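Side-chain contacts in uncharacterized protein (Pyrobaculum aerophilum, PDB 2ZYZ), which is not fully characterised but probably serves as a structural subunit of an RNA-splicing endonuclease, with nucleic acid binding as its likely activity: residues F37-Q42 / K46-E51; E26-D31 / V87-S92; S74-G79 / Y100-I105. All coordinates share one frame; numbering follows the deposited sequence.

Contact 1. Residues F37-Q42 / K46-E51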
# COMPACT_ATOMS: atom_id res chain seq x y z
N PHE C 37 13.66 -25.57 -13.24
CA PHE C 37 14.93 -25.05 -12.80
C PHE C 37 15.82 -26.12 -12.18
O PHE C 37 15.36 -27.03 -11.59
CB PHE C 37 14.76 -23.92 -11.79
CG PHE C 37 14.29 -22.66 -12.38
CD1 PHE C 37 13.03 -22.53 -12.78
CD2 PHE C 37 15.12 -21.58 -12.50
CE1 PHE C 37 12.61 -21.37 -13.31
CE2 PHE C 37 14.72 -20.43 -13.02
CZ PHE C 37 13.45 -20.33 -13.44
N LYS C 38 17.12 -25.93 -12.30
CA LYS C 38 17.99 -26.58 -11.37
C LYS C 38 18.73 -25.72 -10.43
O LYS C 38 19.16 -24.66 -10.76
CB LYS C 38 18.91 -27.60 -12.00
CG LYS C 38 19.01 -28.89 -11.10
CD LYS C 38 18.88 -28.62 -9.55
CE LYS C 38 17.92 -29.49 -8.84
NZ LYS C 38 16.93 -30.04 -9.76
N ILE C 39 18.88 -26.22 -9.22
CA ILE C 39 19.55 -25.44 -8.23
C ILE C 39 21.03 -25.60 -8.37
O ILE C 39 21.51 -26.72 -8.39
CB ILE C 39 19.13 -25.81 -6.81
CG1 ILE C 39 17.64 -25.96 -6.69
CG2 ILE C 39 19.64 -24.80 -5.84
CD1 ILE C 39 16.87 -24.84 -7.19
N ILE C 40 21.75 -24.49 -8.42
CA ILE C 40 23.16 -24.46 -8.77
C ILE C 40 24.00 -24.39 -7.52
O ILE C 40 24.85 -25.20 -7.32
CB ILE C 40 23.53 -23.29 -9.72
CG1 ILE C 40 22.75 -23.36 -11.02
CG2 ILE C 40 25.00 -23.20 -9.93
CD1 ILE C 40 22.82 -24.59 -11.63
N GLU C 41 23.70 -23.44 -6.65
CA GLU C 41 24.48 -23.20 -5.46
C GLU C 41 23.67 -22.47 -4.39
O GLU C 41 22.96 -21.54 -4.67
CB GLU C 41 25.74 -22.42 -5.80
CG GLU C 41 26.77 -22.51 -4.73
CD GLU C 41 27.81 -21.46 -4.86
OE1 GLU C 41 27.70 -20.63 -5.74
OE2 GLU C 41 28.75 -21.45 -4.07
N GLN C 42 23.79 -22.92 -3.16
CA GLN C 42 23.23 -22.18 -2.06
C GLN C 42 24.26 -21.29 -1.46
O GLN C 42 25.28 -21.77 -1.04
CB GLN C 42 22.63 -23.11 -1.03
CG GLN C 42 21.85 -22.42 0.04
CD GLN C 42 20.41 -22.30 -0.35
OE1 GLN C 42 19.94 -23.15 -1.04
NE2 GLN C 42 19.71 -21.29 0.13
N LYS C 46 18.68 -18.16 2.48
CA LYS C 46 17.70 -17.45 1.70
C LYS C 46 18.18 -16.92 0.37
O LYS C 46 17.42 -16.36 -0.37
CB LYS C 46 17.04 -16.37 2.50
CG LYS C 46 15.99 -16.95 3.32
CD LYS C 46 15.38 -15.98 4.23
CE LYS C 46 16.38 -15.06 4.91
NZ LYS C 46 15.61 -14.10 5.74
N ILE C 47 19.45 -17.12 0.09
CA ILE C 47 20.04 -16.74 -1.19
C ILE C 47 20.61 -17.94 -1.94
O ILE C 47 21.34 -18.68 -1.40
CB ILE C 47 21.11 -15.70 -1.01
CG1 ILE C 47 20.58 -14.49 -0.25
CG2 ILE C 47 21.64 -15.31 -2.30
CD1 ILE C 47 21.55 -13.53 0.08
N PHE C 48 20.22 -18.11 -3.18
CA PHE C 48 20.71 -19.20 -3.98
C PHE C 48 20.73 -18.87 -5.45
O PHE C 48 20.14 -17.93 -5.83
CB PHE C 48 19.96 -20.50 -3.75
CG PHE C 48 18.52 -20.44 -4.09
CD1 PHE C 48 18.08 -20.83 -5.32
CD2 PHE C 48 17.59 -20.01 -3.18
CE1 PHE C 48 16.80 -20.80 -5.61
CE2 PHE C 48 16.30 -20.00 -3.51
CZ PHE C 48 15.91 -20.37 -4.75
N ILE C 49 21.45 -19.65 -6.24
CA ILE C 49 21.47 -19.52 -7.68
C ILE C 49 20.75 -20.70 -8.26
O ILE C 49 21.00 -21.79 -7.86
CB ILE C 49 22.91 -19.52 -8.21
CG1 ILE C 49 23.68 -18.39 -7.58
CG2 ILE C 49 22.93 -19.37 -9.74
CD1 ILE C 49 25.10 -18.39 -7.81
N ALA C 50 19.89 -20.46 -9.23
CA ALA C 50 19.24 -21.53 -9.94
C ALA C 50 19.18 -21.18 -11.40
O ALA C 50 19.31 -20.06 -11.74
CB ALA C 50 17.93 -21.78 -9.43
N GLU C 51 18.94 -22.15 -12.25
CA GLU C 51 19.10 -21.99 -13.70
C GLU C 51 17.97 -22.64 -14.49
O GLU C 51 17.62 -23.74 -14.24
CB GLU C 51 20.40 -22.58 -14.16
CG GLU C 51 20.46 -22.77 -15.66
CD GLU C 51 21.86 -22.85 -16.23
OE1 GLU C 51 21.98 -22.54 -17.44
OE2 GLU C 51 22.81 -23.25 -15.53
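The backbones of Phe37-Gln42 and Lys46-Glu51 run antiparallel, their strand axes at 147°, and the register slips by one residue where Ile40 and Glu41 both face Ile49. A pair of bonds between Lys38 and Glu51 fixes one end of the ladder. At the slip, Ile49 O receives Ile40 N at 2.9 Å and, weakly, Glu41 N at 3.4 Å, while Ile49 N returns a bond to Glu41 O. One carbonyl thus serves two successive amides, and Ile40 has helix-like backbone angles, as is usual at the first position of a classic bulge.

The bulge leaves Ile40 turned toward the partner strand, its CB 4.0 Å from Ile49 CG2, and its CD1 lies 4.0 Å from Glu51 CB. Glu51 itself runs out extended, and its OE2 is held by a salt bridge to Arg55. Glu41 and Ile49 lie alongside each other on the same face. On the other face Ile39 brings CD1 to 3.9 Å from Ala50 CB, and Phe37 sets its CD2 4.2 Å from that same methyl. Gln42 starts with CG anti to its backbone N, then bends at chi2 (91°), which swings the amide back across Phe48. OE1 comes within 3.8 Å of Phe48 CB, with amide and ring planes 37° apart, while NE2 is hydrogen-bonded to Asp44 O at the end of the same strand. The Phe48 ring lies nearly parallel to that of Phe58 on the next strand and meets Phe29 of helix 23-34 at a steep tilt.

Strands 38-44 and 47-51 therefore make a beta hairpin carrying a classic beta bulge, placed at one margin of the chain's mixed sheet.

Contact 2. Residues E26-D31 / V87-S92; sequences EQVFKD and VLALVS
Val28, on helix 23-34, sets its two methyls against alternate residues of strand 86-91, Ala89 and Val91, in helix-on-sheet packing within an alpha/beta domain. The contact is small, wholly apolar and buried. With chi1 at 176°, CG1 of Val28 is anti to the backbone N and reaches Ala89 CB at 3.9 Å, leaving CG2 beside the N to meet Val91. Because Ala89 and Val91 are two residues apart on an extended strand, both direct their side chains at the helix, whereas Leu90 between them turns the opposite way. The side chain of Ala89 is a single methyl, and Val28 CA is 7.1 Å from Ala89 CA.

The second shell, largely polar, ties the helix and strand to their neighbours. One turn further along the helix, Asp31 OD2 accepts a hydrogen bond from Tyr99 OH and forms a salt bridge with Arg35 NE; Tyr99, on strand 97-104, also packs on Ala89. Backbone bonds from Ala89 to Tyr59 and Met61 hold the strand to its other neighbour. Past its end, Ser92 OG bonds to Asp94 OD1 and Thr96 N, tying down the turn that leads into strand 97-104. At the centre of all this, the two valines cross at a slant, and Val28 CG2 lies 3.5 Å from Val91 CG2, tighter than ordinary methyl contact.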
# COMPACT_ATOMS: atom_id res chain seq x y z
N GLU C 26 11.65 -24.63 1.60
CA GLU C 26 11.55 -25.82 0.79
C GLU C 26 10.48 -25.70 -0.26
O GLU C 26 10.62 -26.22 -1.30
CB GLU C 26 11.42 -27.09 1.60
CG GLU C 26 11.88 -28.37 0.87
CD GLU C 26 13.34 -28.39 0.26
OE1 GLU C 26 14.33 -27.96 0.88
OE2 GLU C 26 13.50 -28.91 -0.83
N GLN C 27 9.41 -24.98 0.02
CA GLN C 27 8.35 -24.78 -0.96
C GLN C 27 8.88 -24.08 -2.23
O GLN C 27 8.40 -24.32 -3.29
CB GLN C 27 7.21 -23.99 -0.36
CG GLN C 27 6.39 -24.74 0.59
CD GLN C 27 5.57 -25.76 -0.12
OE1 GLN C 27 4.55 -25.43 -0.72
NE2 GLN C 27 6.01 -26.95 -0.13
N VAL C 28 9.84 -23.20 -2.05
CA VAL C 28 10.41 -22.49 -3.16
C VAL C 28 11.23 -23.46 -4.03
O VAL C 28 11.13 -23.45 -5.20
CB VAL C 28 11.29 -21.35 -2.71
CG1 VAL C 28 11.97 -20.66 -3.88
CG2 VAL C 28 10.51 -20.38 -1.88
N PHE C 29 12.01 -24.32 -3.40
CA PHE C 29 12.82 -25.29 -4.13
C PHE C 29 11.92 -26.22 -4.92
O PHE C 29 12.13 -26.45 -6.05
CB PHE C 29 13.74 -26.07 -3.20
CG PHE C 29 14.87 -25.28 -2.65
CD1 PHE C 29 15.65 -24.51 -3.45
CD2 PHE C 29 15.16 -25.32 -1.32
CE1 PHE C 29 16.65 -23.82 -2.94
CE2 PHE C 29 16.17 -24.63 -0.84
CZ PHE C 29 16.91 -23.87 -1.64
N LYS C 30 10.88 -26.70 -4.29
CA LYS C 30 9.94 -27.58 -4.92
C LYS C 30 9.28 -26.94 -6.10
O LYS C 30 9.11 -27.56 -7.10
CB LYS C 30 8.85 -28.04 -3.97
CG LYS C 30 9.26 -28.89 -2.87
CD LYS C 30 8.09 -29.58 -2.27
CE LYS C 30 8.48 -30.61 -1.28
NZ LYS C 30 8.81 -31.86 -1.93
N ASP C 31 8.89 -25.68 -5.95
CA ASP C 31 8.25 -24.94 -7.02
C ASP C 31 9.16 -24.70 -8.20
O ASP C 31 8.76 -24.88 -9.28
CB ASP C 31 7.63 -23.62 -6.53
CG ASP C 31 6.76 -22.95 -7.58
OD1 ASP C 31 5.67 -23.43 -7.82
OD2 ASP C 31 7.14 -21.96 -8.13
N VAL C 87 15.79 -12.35 -8.56
CA VAL C 87 14.40 -12.72 -8.45
C VAL C 87 14.11 -12.85 -6.97
O VAL C 87 14.81 -13.51 -6.27
CB VAL C 87 14.07 -14.05 -9.14
CG1 VAL C 87 12.63 -14.41 -9.02
CG2 VAL C 87 14.40 -13.99 -10.58
N LEU C 88 13.08 -12.18 -6.53
CA LEU C 88 12.57 -12.32 -5.18
C LEU C 88 11.52 -13.41 -5.16
O LEU C 88 10.58 -13.33 -5.83
CB LEU C 88 11.97 -11.02 -4.69
CG LEU C 88 12.91 -9.85 -4.71
CD1 LEU C 88 12.26 -8.55 -4.38
CD2 LEU C 88 14.17 -10.09 -4.00
N ALA C 89 11.71 -14.41 -4.33
CA ALA C 89 10.75 -15.45 -4.23
C ALA C 89 9.91 -15.17 -3.00
O ALA C 89 10.37 -15.31 -1.94
CB ALA C 89 11.44 -16.76 -4.08
N LEU C 90 8.67 -14.79 -3.20
CA LEU C 90 7.80 -14.42 -2.11
C LEU C 90 6.95 -15.58 -1.64
O LEU C 90 6.27 -16.14 -2.41
CB LEU C 90 6.89 -13.29 -2.51
CG LEU C 90 7.54 -12.13 -3.27
CD1 LEU C 90 6.58 -11.12 -3.66
CD2 LEU C 90 8.62 -11.53 -2.62
N VAL C 91 7.00 -15.90 -0.37
CA VAL C 91 6.30 -17.06 0.12
C VAL C 91 5.25 -16.70 1.16
O VAL C 91 5.54 -16.01 2.09
CB VAL C 91 7.25 -18.07 0.75
CG1 VAL C 91 6.57 -19.39 0.95
CG2 VAL C 91 8.45 -18.22 -0.06
N SER C 92 4.03 -17.14 0.94
CA SER C 92 2.96 -16.85 1.87
C SER C 92 3.11 -17.65 3.15
O SER C 92 3.84 -18.54 3.20
CB SER C 92 1.61 -17.16 1.27
OG SER C 92 1.43 -18.51 1.34

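Contact 3. Residues S74-G79 / Y100-I105; sequences SVINMG and YYVRKI
Met78 N bonds to Ser74 O at 2.9 Å, closing the helical turn from which Ile76 reaches Val102 and Lys104; the contact across is apolar. Helix 69-81 crosses strand 97-104 almost squarely, their local axes at 86° and 8.4 Å apart. A single side chain can bridge such a crossing, and Ile76 does so by sending its two branches along the strand in different directions.

In one branch CG1 lies anti to the carbonyl carbon and a chi2 of 169° keeps the chain extended, bringing CD1 to 3.8 Å from Val102 CG2. The isoleucine and valine side chains meet at about a right angle, with Ile76 CG1 also 4.2 Å from Val102 CG1. The other branch, CG2, rests against the backbone further on, 3.9 Å from Lys104 N and 4.2 Å from Lys104 CB. Val102 is buried, its side chain also packed on Val86 and Leu88 of the adjoining strand.

Lys104 sets off toward the helix, but its chain then stretches past Ile76, and NZ forms a salt bridge with an acidic side chain of another protein chain. Arg103 departs on the other side of the strand, one face of its guanidinium covered by Ile105 CG1. Residues Tyr100 to Lys104 pair in an antiparallel ladder with a strand of that other chain. Here a helix packs through one isoleucine on the strand that is outermost in this chain and through which the sheet runs on into another, consistent with the strand-paired interfaces of archaeal splicing endonucleases.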
# COMPACT_ATOMS: atom_id res chain seq x y z
N SER C 74 21.98 -4.94 -0.87
CA SER C 74 23.11 -5.83 -0.95
C SER C 74 22.88 -6.99 -1.93
O SER C 74 23.71 -7.34 -2.65
CB SER C 74 23.42 -6.38 0.42
OG SER C 74 24.48 -7.25 0.36
N VAL C 75 21.70 -7.57 -1.88
CA VAL C 75 21.39 -8.68 -2.72
C VAL C 75 21.36 -8.25 -4.19
O VAL C 75 21.89 -8.89 -5.03
CB VAL C 75 20.06 -9.31 -2.31
CG1 VAL C 75 19.70 -10.39 -3.19
CG2 VAL C 75 20.10 -9.72 -0.92
N ILE C 76 20.75 -7.11 -4.45
CA ILE C 76 20.72 -6.57 -5.78
C ILE C 76 22.14 -6.31 -6.27
O ILE C 76 22.47 -6.61 -7.33
CB ILE C 76 19.90 -5.30 -5.81
CG1 ILE C 76 18.45 -5.61 -5.50
CG2 ILE C 76 20.12 -4.59 -7.05
CD1 ILE C 76 17.60 -4.46 -5.25
N ASN C 77 22.96 -5.79 -5.42
CA ASN C 77 24.32 -5.55 -5.79
C ASN C 77 25.06 -6.85 -6.05
O ASN C 77 25.82 -6.94 -6.91
CB ASN C 77 25.01 -4.78 -4.66
CG ASN C 77 26.41 -4.33 -5.02
OD1 ASN C 77 27.35 -4.61 -4.31
ND2 ASN C 77 26.52 -3.62 -6.08
N MET C 78 24.84 -7.87 -5.26
CA MET C 78 25.39 -9.17 -5.60
C MET C 78 25.00 -9.63 -7.00
O MET C 78 25.77 -10.14 -7.70
CB MET C 78 24.92 -10.20 -4.60
CG MET C 78 25.92 -10.90 -3.87
SD MET C 78 25.21 -12.22 -2.93
CE MET C 78 24.41 -11.30 -1.79
N GLY C 79 23.77 -9.41 -7.41
CA GLY C 79 23.41 -9.84 -8.72
C GLY C 79 24.19 -9.11 -9.79
O GLY C 79 24.53 -9.67 -10.78
N TYR C 100 8.99 -12.02 -8.16
CA TYR C 100 9.17 -10.73 -8.76
C TYR C 100 10.65 -10.50 -9.16
O TYR C 100 11.50 -10.71 -8.40
CB TYR C 100 8.70 -9.62 -7.81
CG TYR C 100 7.23 -9.30 -7.84
CD1 TYR C 100 6.29 -10.15 -7.32
CD2 TYR C 100 6.78 -8.13 -8.39
CE1 TYR C 100 4.98 -9.87 -7.35
CE2 TYR C 100 5.47 -7.83 -8.41
CZ TYR C 100 4.56 -8.70 -7.92
OH TYR C 100 3.25 -8.36 -7.96
N TYR C 101 10.88 -9.99 -10.35
CA TYR C 101 12.16 -9.37 -10.62
C TYR C 101 12.38 -8.11 -9.81
O TYR C 101 11.48 -7.40 -9.57
CB TYR C 101 12.32 -8.99 -12.10
CG TYR C 101 12.05 -10.07 -13.08
CD1 TYR C 101 10.98 -9.99 -13.92
CD2 TYR C 101 12.86 -11.15 -13.19
CE1 TYR C 101 10.72 -10.93 -14.78
CE2 TYR C 101 12.61 -12.12 -14.09
CZ TYR C 101 11.51 -11.99 -14.89
OH TYR C 101 11.20 -12.94 -15.79
N VAL C 102 13.63 -7.86 -9.45
CA VAL C 102 14.01 -6.58 -8.93
C VAL C 102 15.36 -6.12 -9.50
O VAL C 102 16.19 -6.92 -9.76
CB VAL C 102 14.04 -6.59 -7.42
CG1 VAL C 102 15.05 -7.51 -6.94
CG2 VAL C 102 14.22 -5.29 -6.88
N ARG C 103 15.52 -4.83 -9.68
CA ARG C 103 16.76 -4.25 -10.15
C ARG C 103 16.95 -2.86 -9.59
O ARG C 103 16.01 -2.27 -9.23
CB ARG C 103 16.76 -4.16 -11.66
CG ARG C 103 15.89 -3.15 -12.24
CD ARG C 103 15.73 -3.43 -13.72
NE ARG C 103 15.46 -2.23 -14.49
CZ ARG C 103 14.28 -1.68 -14.58
NH1 ARG C 103 13.28 -2.23 -13.93
NH2 ARG C 103 14.09 -0.59 -15.29
N LYS C 104 18.17 -2.35 -9.55
CA LYS C 104 18.38 -0.93 -9.33
C LYS C 104 18.26 -0.18 -10.62
O LYS C 104 18.94 -0.47 -11.52
CB LYS C 104 19.76 -0.71 -8.74
CG LYS C 104 20.15 0.68 -8.34
CD LYS C 104 21.18 0.74 -7.23
CE LYS C 104 21.54 2.18 -6.86
NZ LYS C 104 22.80 2.30 -6.03
N ILE C 105 17.40 0.82 -10.67
CA ILE C 105 17.20 1.59 -11.86
C ILE C 105 18.27 2.64 -12.00
O ILE C 105 18.67 3.24 -11.05
CB ILE C 105 15.83 2.25 -11.84
CG1 ILE C 105 14.75 1.19 -11.93
CG2 ILE C 105 15.70 3.27 -12.88
CD1 ILE C 105 13.39 1.64 -11.55

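From the N terminus, helix 23-34 supplies the first half of contact 2, which stays open while the hairpin of contact 1 forms and closes. Contact 1 is thus nested inside the long loop of contact 2, and Phe29 packs on Ile39 and Gln42. Helix 69-81 then opens contact 3 before Val87-Ser92 completes contact 2, so these two cross; Tyr100-Ile105 closes the last. The two helices lie on opposite faces of one mixed sheet, with contact 1 at one margin and contact 3 at the other within this chain. Strand 86-91 joins the halves: it carries contact 2 on one face and is tied to strand 97-104 by a probable hydrogen bond between Leu88 N and Tyr100 O.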